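Local coordinates for protein manganese-containing pseudocatalase (Thermus thermophilus, PDB 2V8T) that probably breaks down hydrogen peroxide to water and oxygen as a catalase, using two manganese ions held inside each subunit, at residues F34-T39 with L71-L76; M41-Q46 with F153-A158; R7-L12 with I178-V183; A64-E69 with G186-A191. All coordinates share one frame; numbering follows the deposited sequence. Where two conformers were deposited one is given.

Overall arrangement
Contact 3 takes up the chain first. R7-L12, just after the N terminus, lies against I178-V183 of helix 172-200, and the loop it closes spans more than half the chain. Contacts 1 and 2 fall within that loop. Contact 1 joins the start of helix 36-49 to helix 57-85, and contact 2 joins helix 36-49 to helix 144-166. M41-Q46 lies between the segments of contact 1 and F153-A158 beyond both, so the two cross. Contact 4 ties helix 57-85 to helix 172-200 and crosses all the others. Contacts 1, 2 and 4 link the four long helices of a ferritin-like bundle round two manganese ions, and contact 3 lays the N-terminal segment against it.

Contact 1: residues F34-T39 with L71-L76. With MN (manganese (II) ion), chain C.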
loop_
_atom_site.group_PDB
_atom_site.type_symbol
_atom_site.label_atom_id
_atom_site.label_comp_id
_atom_site.label_asym_id
_atom_site.label_seq_id
_atom_site.Cartn_x
_atom_site.Cartn_y
_atom_site.Cartn_z
ATOM N N PHE A 34 12.674 3.427 -9.580
ATOM C CA PHE A 34 14.044 3.452 -10.077
ATOM C C PHE A 34 14.718 4.810 -9.788
ATOM O O PHE A 34 15.668 5.220 -10.468
ATOM C CB PHE A 34 14.114 3.079 -11.559
ATOM C CG PHE A 34 13.638 1.688 -11.768
ATOM C CD1 PHE A 34 14.418 0.630 -11.409
ATOM C CD2 PHE A 34 12.425 1.394 -12.313
ATOM C CE1 PHE A 34 14.011 -0.666 -11.575
ATOM C CE2 PHE A 34 12.000 0.094 -12.498
ATOM C CZ PHE A 34 12.783 -0.940 -12.112
ATOM N N GLY A 35 14.251 5.488 -8.762
ATOM C CA GLY A 35 14.874 6.709 -8.313
ATOM C C GLY A 35 16.085 6.440 -7.422
ATOM O O GLY A 35 16.458 5.319 -7.094
ATOM N N GLU A 36 16.683 7.548 -6.999
ATOM C CA GLU A 36 17.922 7.495 -6.214
ATOM C C GLU A 36 17.691 6.881 -4.861
ATOM O O GLU A 36 18.610 6.278 -4.280
ATOM C CB GLU A 36 18.518 8.901 -6.106
ATOM C CG GLU A 36 19.078 9.385 -7.455
ATOM C CD GLU A 36 20.351 8.727 -7.846
ATOM O OE1 GLU A 36 20.938 7.972 -7.046
ATOM O OE2 GLU A 36 20.848 8.918 -9.008
ATOM N N MET A 37 16.489 7.000 -4.275
ATOM C CA MET A 37 16.216 6.266 -3.039
ATOM C C MET A 37 16.411 4.772 -3.229
ATOM O O MET A 37 16.847 4.081 -2.317
ATOM C CB MET A 37 14.804 6.531 -2.513
ATOM C CG MET A 37 14.588 7.829 -1.889
ATOM S SD MET A 37 15.335 7.924 -0.214
ATOM C CE MET A 37 14.240 6.864 0.739
ATOM N N SER A 38 15.990 4.258 -4.384
ATOM C CA SER A 38 16.110 2.839 -4.637
ATOM C C SER A 38 17.549 2.403 -4.826
ATOM O O SER A 38 17.948 1.384 -4.246
ATOM C CB SER A 38 15.280 2.413 -5.832
ATOM O OG SER A 38 13.917 2.536 -5.471
ATOM N N THR A 39 18.323 3.093 -5.631
ATOM C CA THR A 39 19.736 2.680 -5.768
ATOM C C THR A 39 20.452 2.808 -4.431
ATOM O O THR A 39 21.136 1.871 -3.993
ATOM C CB THR A 39 20.398 3.408 -6.921
ATOM O OG1 THR A 39 20.210 4.792 -6.697
ATOM C CG2 THR A 39 19.823 2.981 -8.252
ATOM N N LEU A 71 23.962 8.385 -1.428
ATOM C CA LEU A 71 23.451 9.335 -0.426
ATOM C C LEU A 71 23.485 10.753 -0.969
ATOM O O LEU A 71 22.567 11.555 -0.760
ATOM C CB LEU A 71 24.278 9.264 0.879
ATOM C CG LEU A 71 24.077 8.029 1.735
ATOM C CD1 LEU A 71 25.200 7.930 2.780
ATOM C CD2 LEU A 71 22.729 8.067 2.425
ATOM N N GLY A 72 24.603 11.128 -1.598
ATOM C CA GLY A 72 24.701 12.435 -2.179
ATOM C C GLY A 72 23.809 12.628 -3.366
ATOM O O GLY A 72 23.489 13.768 -3.752
ATOM N N HIS A 73 23.379 11.534 -4.010
ATOM C CA HIS A 73 22.442 11.662 -5.117
ATOM C C HIS A 73 21.018 11.916 -4.645
ATOM O O HIS A 73 20.321 12.717 -5.278
ATOM C CB HIS A 73 22.511 10.469 -6.045
ATOM C CG HIS A 73 23.803 10.312 -6.722
ATOM N ND1 HIS A 73 23.999 9.341 -7.688
ATOM C CD2 HIS A 73 24.975 11.015 -6.570
ATOM C CE1 HIS A 73 25.269 9.465 -8.067
ATOM N NE2 HIS A 73 25.881 10.465 -7.416
ATOM N N ILE A 74 20.545 11.274 -3.571
ATOM C CA ILE A 74 19.235 11.684 -3.060
ATOM C C ILE A 74 19.284 13.151 -2.687
ATOM O O ILE A 74 18.325 13.903 -2.897
ATOM C CB ILE A 74 18.654 10.786 -1.930
ATOM C CG1 ILE A 74 19.456 10.761 -0.651
ATOM C CG2 ILE A 74 18.395 9.380 -2.452
ATOM C CD1 ILE A 74 18.649 10.246 0.561
ATOM N N GLU A 75 20.410 13.595 -2.107
ATOM C CA GLU A 75 20.578 15.003 -1.731
ATOM C C GLU A 75 20.475 15.911 -2.956
ATOM O O GLU A 75 19.814 16.945 -2.940
ATOM C CB GLU A 75 21.937 15.133 -1.022
ATOM C CG GLU A 75 22.198 16.524 -0.523
ATOM C CD GLU A 75 23.598 16.710 0.072
ATOM O OE1 GLU A 75 24.498 15.832 -0.202
ATOM O OE2 GLU A 75 23.775 17.729 0.775
ATOM N N LEU A 76 21.185 15.523 -4.035
ATOM C CA LEU A 76 21.222 16.356 -5.245
ATOM C C LEU A 76 19.838 16.441 -5.921
ATOM O O LEU A 76 19.429 17.495 -6.393
ATOM C CB LEU A 76 22.273 15.803 -6.194
ATOM C CG LEU A 76 22.540 16.640 -7.452
ATOM C CD1 LEU A 76 23.190 17.982 -7.038
ATOM C CD2 LEU A 76 23.445 15.890 -8.396
HETATM MN MN MN C . 22.658 7.709 -8.339
HETATM O O HOH W 1 22.036 5.762 -8.686
HETATM O O HOH W 2 22.532 8.459 -10.439
#
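The dimanganese site of a ferritin-like four-helix bundle is built partly here, where E36 and H73 bind the same manganese ion. In the conformer given, E36 chelates the metal with both carboxylate oxygens, OE1 at 2.2 Å and OE2 at 2.3 Å. ND1 of H73 binds the manganese at 2.2 Å. E70, water 1 and water 2 are further ligands. The E36 chain is bent at chi2 (-74°), and its carboxylate stands 84° from the H73 ring plane. OE1 of E36 lies at the ring edge, in plane, and comes within 3.1 Å of CB of H73. Both groups are held by the metal, with no hydrogen bond between them. K162 gives a hydrogen bond to OE2 of E36, which probably steadies the carboxylate and offsets its charge. Beside the metal ligands the packing is apolar. CG2 of I74 reaches the backbone of the first turn, 3.5 Å from C of E36. G35 is the N-cap of helix 36-49, and E36 is its first residue. L181 of helix 172-200 touches both E36 and H73, F34 and T39 pack on helix 144-166, and F48 of a second subunit packs on I74.

Contact 2: residues M41-Q46 with F153-A158; sequences MNYMYQ and FLEVAA. With MN (manganese (II) ion), chain D.
Y43 reaches across to E155 with its phenol oxygen. OH of Y43 donates a hydrogen bond of 2.7 Å to OE2 of E155. CG of Y43 sits beside its own backbone N (chi1 -51°), and the ring points toward F153-A158. The segment axes are 12.7 Å apart, and E155 reaches back to meet it. OE2 of E155 is met on its anti side, 19° out of the carboxylate plane. Ring and carboxylate are nearly coplanar, and OE2 lies at the ring edge. The E155 chain folds at chi2 (-74°), which brings its end nearer to Y43. The same carboxylate chelates manganese, with OE1 at 2.4 Å and OE2 at 2.2 Å. OE2 therefore serves metal and phenol at once, and Y43 is a second-shell residue. The helices run antiparallel, as members of the ferritin-like bundle, and E70 and H188 from the other two long helices also bind this ion. L154 packs beside the tyrosine. In the conformer given, one of two, its CD1 lies 3.6 Å from ND2 of N42, a tentative contact. The amide of N42 is engaged by S38, Y137 and F139, while Y192 meets the Y43 ring edge-to-face.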
loop_
_atom_site.group_PDB
_atom_site.type_symbol
_atom_site.label_atom_id
_atom_site.label_comp_id
_atom_site.label_asym_id
_atom_site.label_seq_id
_atom_site.Cartn_x
_atom_site.Cartn_y
_atom_site.Cartn_z
ATOM N N MET A 41 19.158 2.596 -1.334
ATOM C CA MET A 41 18.794 1.643 -0.307
ATOM C C MET A 41 19.127 0.214 -0.715
ATOM O O MET A 41 19.447 -0.624 0.145
ATOM C CB MET A 41 17.313 1.818 0.018
ATOM C CG MET A 41 17.004 3.167 0.723
ATOM S SD MET A 41 17.479 3.121 2.496
ATOM C CE MET A 41 17.695 4.861 2.935
ATOM N N ASN A 42 19.071 -0.096 -2.021
ATOM C CA ASN A 42 19.550 -1.385 -2.470
ATOM C C ASN A 42 21.015 -1.605 -2.037
ATOM O O ASN A 42 21.353 -2.621 -1.457
ATOM C CB ASN A 42 19.449 -1.513 -4.018
ATOM C CG ASN A 42 18.092 -2.075 -4.401
ATOM O OD1 ASN A 42 17.929 -3.275 -4.395
ATOM N ND2 ASN A 42 17.124 -1.215 -4.694
ATOM N N TYR A 43 21.863 -0.630 -2.398
ATOM C CA TYR A 43 23.302 -0.860 -2.127
ATOM C C TYR A 43 23.578 -0.764 -0.646
ATOM O O TYR A 43 24.457 -1.485 -0.125
ATOM C CB TYR A 43 24.133 0.107 -2.935
ATOM C CG TYR A 43 23.792 0.135 -4.395
ATOM C CD1 TYR A 43 23.188 -0.928 -5.091
ATOM C CD2 TYR A 43 24.049 1.293 -5.130
ATOM C CE1 TYR A 43 22.791 -0.801 -6.399
ATOM C CE2 TYR A 43 23.698 1.428 -6.461
ATOM C CZ TYR A 43 23.039 0.359 -7.095
ATOM O OH TYR A 43 22.614 0.448 -8.387
ATOM N N MET A 44 22.866 0.096 0.066
ATOM C CA MET A 44 23.077 0.216 1.499
ATOM C C MET A 44 22.771 -1.110 2.171
ATOM O O MET A 44 23.586 -1.649 2.936
ATOM C CB MET A 44 22.239 1.325 2.071
ATOM C CG MET A 44 22.607 1.740 3.396
ATOM S SD MET A 44 24.277 2.411 3.581
ATOM C CE MET A 44 24.128 3.694 2.889
ATOM N N TYR A 45 21.555 -1.661 1.946
ATOM C CA TYR A 45 21.204 -2.916 2.603
ATOM C C TYR A 45 22.060 -4.066 2.118
ATOM O O TYR A 45 22.448 -4.922 2.915
ATOM C CB TYR A 45 19.710 -3.195 2.498
ATOM C CG TYR A 45 18.943 -2.406 3.526
ATOM C CD1 TYR A 45 18.613 -2.941 4.759
ATOM C CD2 TYR A 45 18.594 -1.083 3.334
ATOM C CE1 TYR A 45 17.994 -2.205 5.716
ATOM C CE2 TYR A 45 17.969 -0.296 4.298
ATOM C CZ TYR A 45 17.671 -0.913 5.507
ATOM O OH TYR A 45 17.010 -0.187 6.494
ATOM N N GLN A 46 22.372 -4.133 0.804
ATOM C CA GLN A 46 23.279 -5.183 0.370
ATOM C C GLN A 46 24.606 -5.091 1.117
ATOM O O GLN A 46 25.215 -6.096 1.489
ATOM C CB GLN A 46 23.533 -5.111 -1.144
ATOM C CG GLN A 46 22.314 -5.545 -1.948
ATOM C CD GLN A 46 22.482 -5.190 -3.405
ATOM O OE1 GLN A 46 23.592 -4.879 -3.829
ATOM N NE2 GLN A 46 21.416 -5.233 -4.187
ATOM N N PHE A 153 21.099 -4.081 -13.851
ATOM C CA PHE A 153 19.757 -3.726 -14.362
ATOM C C PHE A 153 19.244 -2.429 -13.733
ATOM O O PHE A 153 18.736 -1.550 -14.417
ATOM C CB PHE A 153 18.797 -4.888 -14.107
ATOM C CG PHE A 153 17.369 -4.485 -14.301
ATOM C CD1 PHE A 153 16.865 -4.210 -15.577
ATOM C CD2 PHE A 153 16.536 -4.280 -13.225
ATOM C CE1 PHE A 153 15.584 -3.712 -15.744
ATOM C CE2 PHE A 153 15.220 -3.823 -13.435
ATOM C CZ PHE A 153 14.775 -3.522 -14.719
ATOM N N LEU A 154 19.365 -2.320 -12.396
ATOM C CA LEU A 154 18.824 -1.165 -11.684
ATOM C C LEU A 154 19.431 0.111 -12.246
ATOM O O LEU A 154 18.739 1.116 -12.438
ATOM C CB LEU A 154 19.128 -1.202 -10.199
ATOM C CG LEU A 154 18.133 -0.752 -9.143
ATOM C CD1 LEU A 154 18.906 -0.576 -7.779
ATOM C CD2 LEU A 154 17.162 0.328 -9.589
ATOM N N GLU A 155 20.755 0.144 -12.462
ATOM C CA GLU A 155 21.368 1.330 -12.969
ATOM C C GLU A 155 20.884 1.712 -14.347
ATOM O O GLU A 155 20.695 2.898 -14.636
ATOM C CB GLU A 155 22.917 1.243 -12.942
ATOM C CG GLU A 155 23.488 1.265 -11.536
ATOM C CD GLU A 155 23.473 2.612 -10.828
ATOM O OE1 GLU A 155 23.514 3.680 -11.476
ATOM O OE2 GLU A 155 23.565 2.636 -9.558
ATOM N N VAL A 156 20.718 0.737 -15.255
ATOM C CA VAL A 156 20.267 1.098 -16.606
ATOM C C VAL A 156 18.761 1.426 -16.637
ATOM O O VAL A 156 18.346 2.258 -17.453
ATOM C CB VAL A 156 20.715 0.090 -17.664
ATOM C CG1 VAL A 156 22.234 0.103 -17.788
ATOM C CG2 VAL A 156 20.188 -1.317 -17.443
ATOM N N ALA A 157 17.961 0.815 -15.770
ATOM C CA ALA A 157 16.553 1.212 -15.643
ATOM C C ALA A 157 16.469 2.659 -15.094
ATOM O O ALA A 157 15.722 3.493 -15.608
ATOM C CB ALA A 157 15.816 0.236 -14.740
ATOM N N ALA A 158 17.269 2.946 -14.070
ATOM C CA ALA A 158 17.325 4.306 -13.520
ATOM C C ALA A 158 17.771 5.298 -14.586
ATOM O O ALA A 158 17.241 6.404 -14.679
ATOM C CB ALA A 158 18.254 4.350 -12.318
HETATM MN MN MN D . 23.879 4.810 -9.357
HETATM O O HOH W 1 22.036 5.762 -8.686
#

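Contact 3: residues R7-L12 with I178-V183; sequences RLQIEL and IGYLLV
I10 sets a methyl over one face of the Y180 ring, the tight part of the contact. CG2 of I10 stands 3.5 Å from the ring centroid of Y180, a CH-pi contact over the centre. CD1 of I10 reaches back along the tyrosine, 3.8 Å from its CB. CG of Y180 is anti to the backbone N (chi1 -176°), and the ring extends from helix 172-200 to meet the N-terminal segment. Q9 works at the ring edge instead. Its chain is extended, and NE2 gives a hydrogen bond of 2.8 Å to OH of Y180. The bond is bent, 131° at the hydrogen, and the oxygen lies 33° out of the amide plane. NE2 also bonds E69, so the amide nitrogen bridges the tyrosine and a carboxylate next to the metal site. Away from this buried trio the segment loosens. E11 is exposed and R7 and L12 partly so, and none of the three touches I178-V183. Around the contact, the short, weakly bonded strand 7-8 runs antiparallel to 269-270 and L8 packs on helix 57-85. Y224 of helix 219-226 meets the Y180 ring edge-to-face and also touches I10, and M1 of a second subunit packs on Q9.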
loop_
_atom_site.group_PDB
_atom_site.type_symbol
_atom_site.label_atom_id
_atom_site.label_comp_id
_atom_site.label_asym_id
_atom_site.label_seq_id
_atom_site.Cartn_x
_atom_site.Cartn_y
_atom_site.Cartn_z
ATOM N N ARG A 7 28.018 20.075 1.145
ATOM C CA ARG A 7 28.242 20.411 -0.256
ATOM C C ARG A 7 27.415 19.442 -1.106
ATOM O O ARG A 7 27.410 18.247 -0.820
ATOM C CB ARG A 7 29.711 20.221 -0.670
ATOM C CG ARG A 7 30.677 21.156 0.027
ATOM C CD ARG A 7 30.679 22.566 -0.541
ATOM N NE ARG A 7 31.384 22.596 -1.842
ATOM C CZ ARG A 7 31.596 23.710 -2.536
ATOM N NH1 ARG A 7 31.100 24.864 -2.160
ATOM N NH2 ARG A 7 32.337 23.661 -3.638
ATOM N N LEU A 8 26.816 19.945 -2.169
ATOM C CA LEU A 8 26.236 19.082 -3.194
ATOM C C LEU A 8 27.328 18.531 -4.065
ATOM O O LEU A 8 28.396 19.141 -4.228
ATOM C CB LEU A 8 25.254 19.844 -4.064
ATOM C CG LEU A 8 24.035 20.390 -3.332
ATOM C CD1 LEU A 8 23.158 21.183 -4.303
ATOM C CD2 LEU A 8 23.248 19.272 -2.652
ATOM N N GLN A 9 27.075 17.399 -4.749
ATOM C CA GLN A 9 28.117 16.796 -5.560
ATOM C C GLN A 9 28.481 17.641 -6.759
ATOM O O GLN A 9 29.591 17.517 -7.298
ATOM C CB GLN A 9 27.716 15.340 -5.957
ATOM C CG GLN A 9 28.870 14.547 -6.451
ATOM C CD GLN A 9 28.585 13.052 -6.610
ATOM O OE1 GLN A 9 27.679 12.534 -5.993
ATOM N NE2 GLN A 9 29.352 12.375 -7.399
ATOM N N ILE A 10 27.554 18.488 -7.258
ATOM C CA ILE A 10 27.826 19.545 -8.234
ATOM C C ILE A 10 27.080 20.784 -7.770
ATOM O O ILE A 10 26.083 20.688 -7.055
ATOM C CB ILE A 10 27.376 19.222 -9.675
ATOM C CG1 ILE A 10 25.915 18.851 -9.762
ATOM C CG2 ILE A 10 28.300 18.194 -10.334
ATOM C CD1 ILE A 10 25.314 18.900 -11.117
ATOM N N GLU A 11 27.514 21.930 -8.264
ATOM C CA GLU A 11 26.718 23.130 -8.126
ATOM C C GLU A 11 25.489 23.039 -9.043
ATOM O O GLU A 11 25.534 22.414 -10.105
ATOM C CB GLU A 11 27.394 24.440 -8.253
ATOM C CG GLU A 11 27.540 24.843 -9.661
ATOM C CD GLU A 11 28.671 24.307 -10.402
ATOM O OE1 GLU A 11 29.262 23.331 -9.901
ATOM O OE2 GLU A 11 29.052 24.848 -11.464
ATOM N N LEU A 12 24.409 23.693 -8.630
ATOM C CA LEU A 12 23.194 23.794 -9.428
ATOM C C LEU A 12 22.895 25.252 -9.755
ATOM O O LEU A 12 23.141 26.143 -8.947
ATOM C CB LEU A 12 22.018 23.212 -8.668
ATOM C CG LEU A 12 22.057 21.704 -8.424
ATOM C CD1 LEU A 12 20.881 21.307 -7.527
ATOM C CD2 LEU A 12 22.047 20.942 -9.724
ATOM N N ILE A 178 20.498 16.030 -14.140
ATOM C CA ILE A 178 20.311 14.781 -14.861
ATOM C C ILE A 178 21.544 14.472 -15.688
ATOM O O ILE A 178 22.005 13.340 -15.757
ATOM C CB ILE A 178 19.031 14.779 -15.692
ATOM C CG1 ILE A 178 17.809 14.807 -14.791
ATOM C CG2 ILE A 178 19.064 13.579 -16.648
ATOM C CD1 ILE A 178 16.502 15.106 -15.501
ATOM N N GLY A 179 22.103 15.498 -16.374
ATOM C CA GLY A 179 23.312 15.228 -17.134
ATOM C C GLY A 179 24.422 14.641 -16.258
ATOM O O GLY A 179 25.129 13.715 -16.668
ATOM N N TYR A 180 24.581 15.202 -15.077
ATOM C CA TYR A 180 25.610 14.708 -14.153
ATOM C C TYR A 180 25.313 13.266 -13.736
ATOM O O TYR A 180 26.201 12.397 -13.752
ATOM C CB TYR A 180 25.730 15.633 -12.941
ATOM C CG TYR A 180 26.841 15.223 -12.020
ATOM C CD1 TYR A 180 28.160 15.373 -12.409
ATOM C CD2 TYR A 180 26.612 14.675 -10.777
ATOM C CE1 TYR A 180 29.233 15.008 -11.597
ATOM C CE2 TYR A 180 27.721 14.280 -9.967
ATOM C CZ TYR A 180 29.007 14.486 -10.402
ATOM O OH TYR A 180 30.061 14.068 -9.568
ATOM N N LEU A 181 24.066 13.006 -13.339
ATOM C CA LEU A 181 23.728 11.670 -12.857
ATOM C C LEU A 181 23.643 10.631 -13.965
ATOM O O LEU A 181 23.797 9.438 -13.680
ATOM C CB LEU A 181 22.497 11.716 -11.981
ATOM C CG LEU A 181 22.670 12.517 -10.669
ATOM C CD1 LEU A 181 21.441 12.358 -9.780
ATOM C CD2 LEU A 181 23.938 12.110 -9.893
ATOM N N LEU A 182 23.448 11.047 -15.214
ATOM C CA LEU A 182 23.616 10.096 -16.336
ATOM C C LEU A 182 25.063 9.623 -16.387
ATOM O O LEU A 182 25.352 8.438 -16.633
ATOM C CB LEU A 182 23.242 10.750 -17.656
ATOM C CG LEU A 182 21.750 10.958 -17.879
ATOM C CD1 LEU A 182 21.536 11.837 -19.099
ATOM C CD2 LEU A 182 21.012 9.613 -18.006
ATOM N N VAL A 183 26.012 10.542 -16.185
ATOM C CA VAL A 183 27.425 10.164 -16.201
ATOM C C VAL A 183 27.755 9.274 -15.002
ATOM O O VAL A 183 28.406 8.232 -15.140
ATOM C CB VAL A 183 28.304 11.422 -16.302
ATOM C CG1 VAL A 183 29.788 11.012 -16.162
ATOM C CG2 VAL A 183 28.029 12.115 -17.626
#

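Contact 4: residues A64-E69 with G186-A191; sequences ANIATE and GVHAAA. With MN (manganese (II) ion), chain D.
Hydrogen bonding across this contact centres on E69 and H188. NE2 of H188 donates to OE1 of E69 over 2.8 Å, and the bond is nearly straight at 165°. The acceptor lies in the plane of the imidazole. The nitrogen, in turn, approaches OE1 from above the carboxylate, and the two planes stand 87° apart. E69 is extended, with CG anti to the backbone N (chi1 -178°), which carries its carboxylate out to the histidine. Its other oxygen, OE2, makes a salt bridge to R184, takes a hydrogen bond from Q9 and a weak one from H73.

Metal binding uses the other ring nitrogen. ND1 of H188 holds manganese at 2.2 Å. E70 and E155 bind the same ion, and water 1 is a further ligand.

Apolar contact comes from I66. Its CG2 lies over one face of the H188 ring, 3.5 Å from the centroid, a CH-pi contact over the centre. CD1 of I66 reaches on to CB of A191, 4.2 Å away. Y43 touches I66 in turn, so the residue sits between a second-shell tyrosine and a metal ligand.

The segments 64-69 and 186-191 run antiparallel, their axes 11.9 Å apart at closest approach, as part of the ferritin-like bundle. The ring is fixed by the metal on one nitrogen, a carboxylate on the other and a methyl over its face. With NE2 as the donor, ND1 can give its lone pair to manganese. The buried carboxylate would probably make the imidazole a more electron-rich ligand.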
loop_
_atom_site.group_PDB
_atom_site.type_symbol
_atom_site.label_atom_id
_atom_site.label_comp_id
_atom_site.label_asym_id
_atom_site.label_seq_id
_atom_site.Cartn_x
_atom_site.Cartn_y
_atom_site.Cartn_z
ATOM N N ALA A 64 29.649 -1.073 -0.944
ATOM C CA ALA A 64 29.618 -0.188 0.190
ATOM C C ALA A 64 29.905 1.258 -0.226
ATOM O O ALA A 64 29.319 2.212 0.310
ATOM C CB ALA A 64 30.589 -0.646 1.267
ATOM N N ASN A 65 30.859 1.430 -1.137
ATOM C CA ASN A 65 31.258 2.753 -1.577
ATOM C C ASN A 65 30.215 3.399 -2.503
ATOM O O ASN A 65 29.908 4.576 -2.364
ATOM C CB ASN A 65 32.608 2.681 -2.274
ATOM C CG ASN A 65 33.112 4.037 -2.640
ATOM O OD1 ASN A 65 33.425 4.856 -1.760
ATOM N ND2 ASN A 65 33.185 4.321 -3.925
ATOM N N ILE A 66 29.679 2.628 -3.457
ATOM C CA ILE A 66 28.650 3.189 -4.331
ATOM C C ILE A 66 27.417 3.556 -3.503
ATOM O O ILE A 66 26.808 4.605 -3.743
ATOM C CB ILE A 66 28.365 2.300 -5.537
ATOM C CG1 ILE A 66 29.596 2.229 -6.433
ATOM C CG2 ILE A 66 27.157 2.833 -6.322
ATOM C CD1 ILE A 66 29.455 1.252 -7.613
ATOM N N ALA A 67 27.063 2.753 -2.485
ATOM C CA ALA A 67 25.962 3.129 -1.611
ATOM C C ALA A 67 26.183 4.546 -1.056
ATOM O O ALA A 67 25.261 5.356 -0.950
ATOM C CB ALA A 67 25.839 2.156 -0.452
ATOM N N THR A 68 27.422 4.812 -0.608
ATOM C CA THR A 68 27.737 6.116 -0.027
ATOM C C THR A 68 27.558 7.233 -1.045
ATOM O O THR A 68 27.050 8.301 -0.737
ATOM C CB THR A 68 29.149 6.103 0.561
ATOM O OG1 THR A 68 29.266 4.975 1.412
ATOM C CG2 THR A 68 29.421 7.364 1.355
ATOM N N GLU A 69 28.021 7.000 -2.294
ATOM C CA GLU A 69 27.812 8.002 -3.323
ATOM C C GLU A 69 26.298 8.291 -3.503
ATOM O O GLU A 69 25.893 9.444 -3.687
ATOM C CB GLU A 69 28.422 7.584 -4.675
ATOM C CG GLU A 69 28.212 8.701 -5.679
ATOM C CD GLU A 69 28.883 8.575 -7.033
ATOM O OE1 GLU A 69 29.602 7.577 -7.301
ATOM O OE2 GLU A 69 28.636 9.506 -7.855
ATOM N N GLY A 186 26.370 5.888 -15.505
ATOM C CA GLY A 186 27.208 5.155 -16.420
ATOM C C GLY A 186 28.380 4.521 -15.722
ATOM O O GLY A 186 28.754 3.359 -16.017
ATOM N N VAL A 187 29.010 5.237 -14.790
ATOM C CA VAL A 187 30.102 4.682 -14.003
ATOM C C VAL A 187 29.605 3.488 -13.191
ATOM O O VAL A 187 30.240 2.438 -13.165
ATOM C CB VAL A 187 30.709 5.760 -13.078
ATOM C CG1 VAL A 187 31.654 5.147 -12.058
ATOM C CG2 VAL A 187 31.431 6.803 -13.955
ATOM N N HIS A 188 28.447 3.648 -12.509
ATOM C CA HIS A 188 27.987 2.546 -11.668
ATOM C C HIS A 188 27.631 1.317 -12.497
ATOM O O HIS A 188 27.952 0.194 -12.102
ATOM C CB HIS A 188 26.780 3.006 -10.838
ATOM C CG HIS A 188 27.111 4.096 -9.888
ATOM N ND1 HIS A 188 26.109 4.802 -9.269
ATOM C CD2 HIS A 188 28.321 4.607 -9.503
ATOM C CE1 HIS A 188 26.724 5.703 -8.504
ATOM N NE2 HIS A 188 28.047 5.621 -8.626
ATOM N N ALA A 189 26.928 1.497 -13.625
ATOM C CA ALA A 189 26.621 0.359 -14.486
ATOM C C ALA A 189 27.886 -0.309 -14.981
ATOM O O ALA A 189 28.007 -1.536 -15.024
ATOM C CB ALA A 189 25.749 0.779 -15.663
ATOM N N ALA A 190 28.870 0.508 -15.383
ATOM C CA ALA A 190 30.151 -0.056 -15.834
ATOM C C ALA A 190 30.829 -0.831 -14.709
ATOM O O ALA A 190 31.436 -1.882 -14.959
ATOM C CB ALA A 190 31.062 1.085 -16.339
ATOM N N ALA A 191 30.781 -0.307 -13.478
ATOM C CA ALA A 191 31.453 -0.935 -12.368
ATOM C C ALA A 191 30.793 -2.282 -12.037
ATOM O O ALA A 191 31.472 -3.289 -11.832
ATOM C CB ALA A 191 31.454 -0.019 -11.139
HETATM MN MN MN D . 23.879 4.810 -9.357
HETATM O O HOH W 1 22.036 5.762 -8.686
#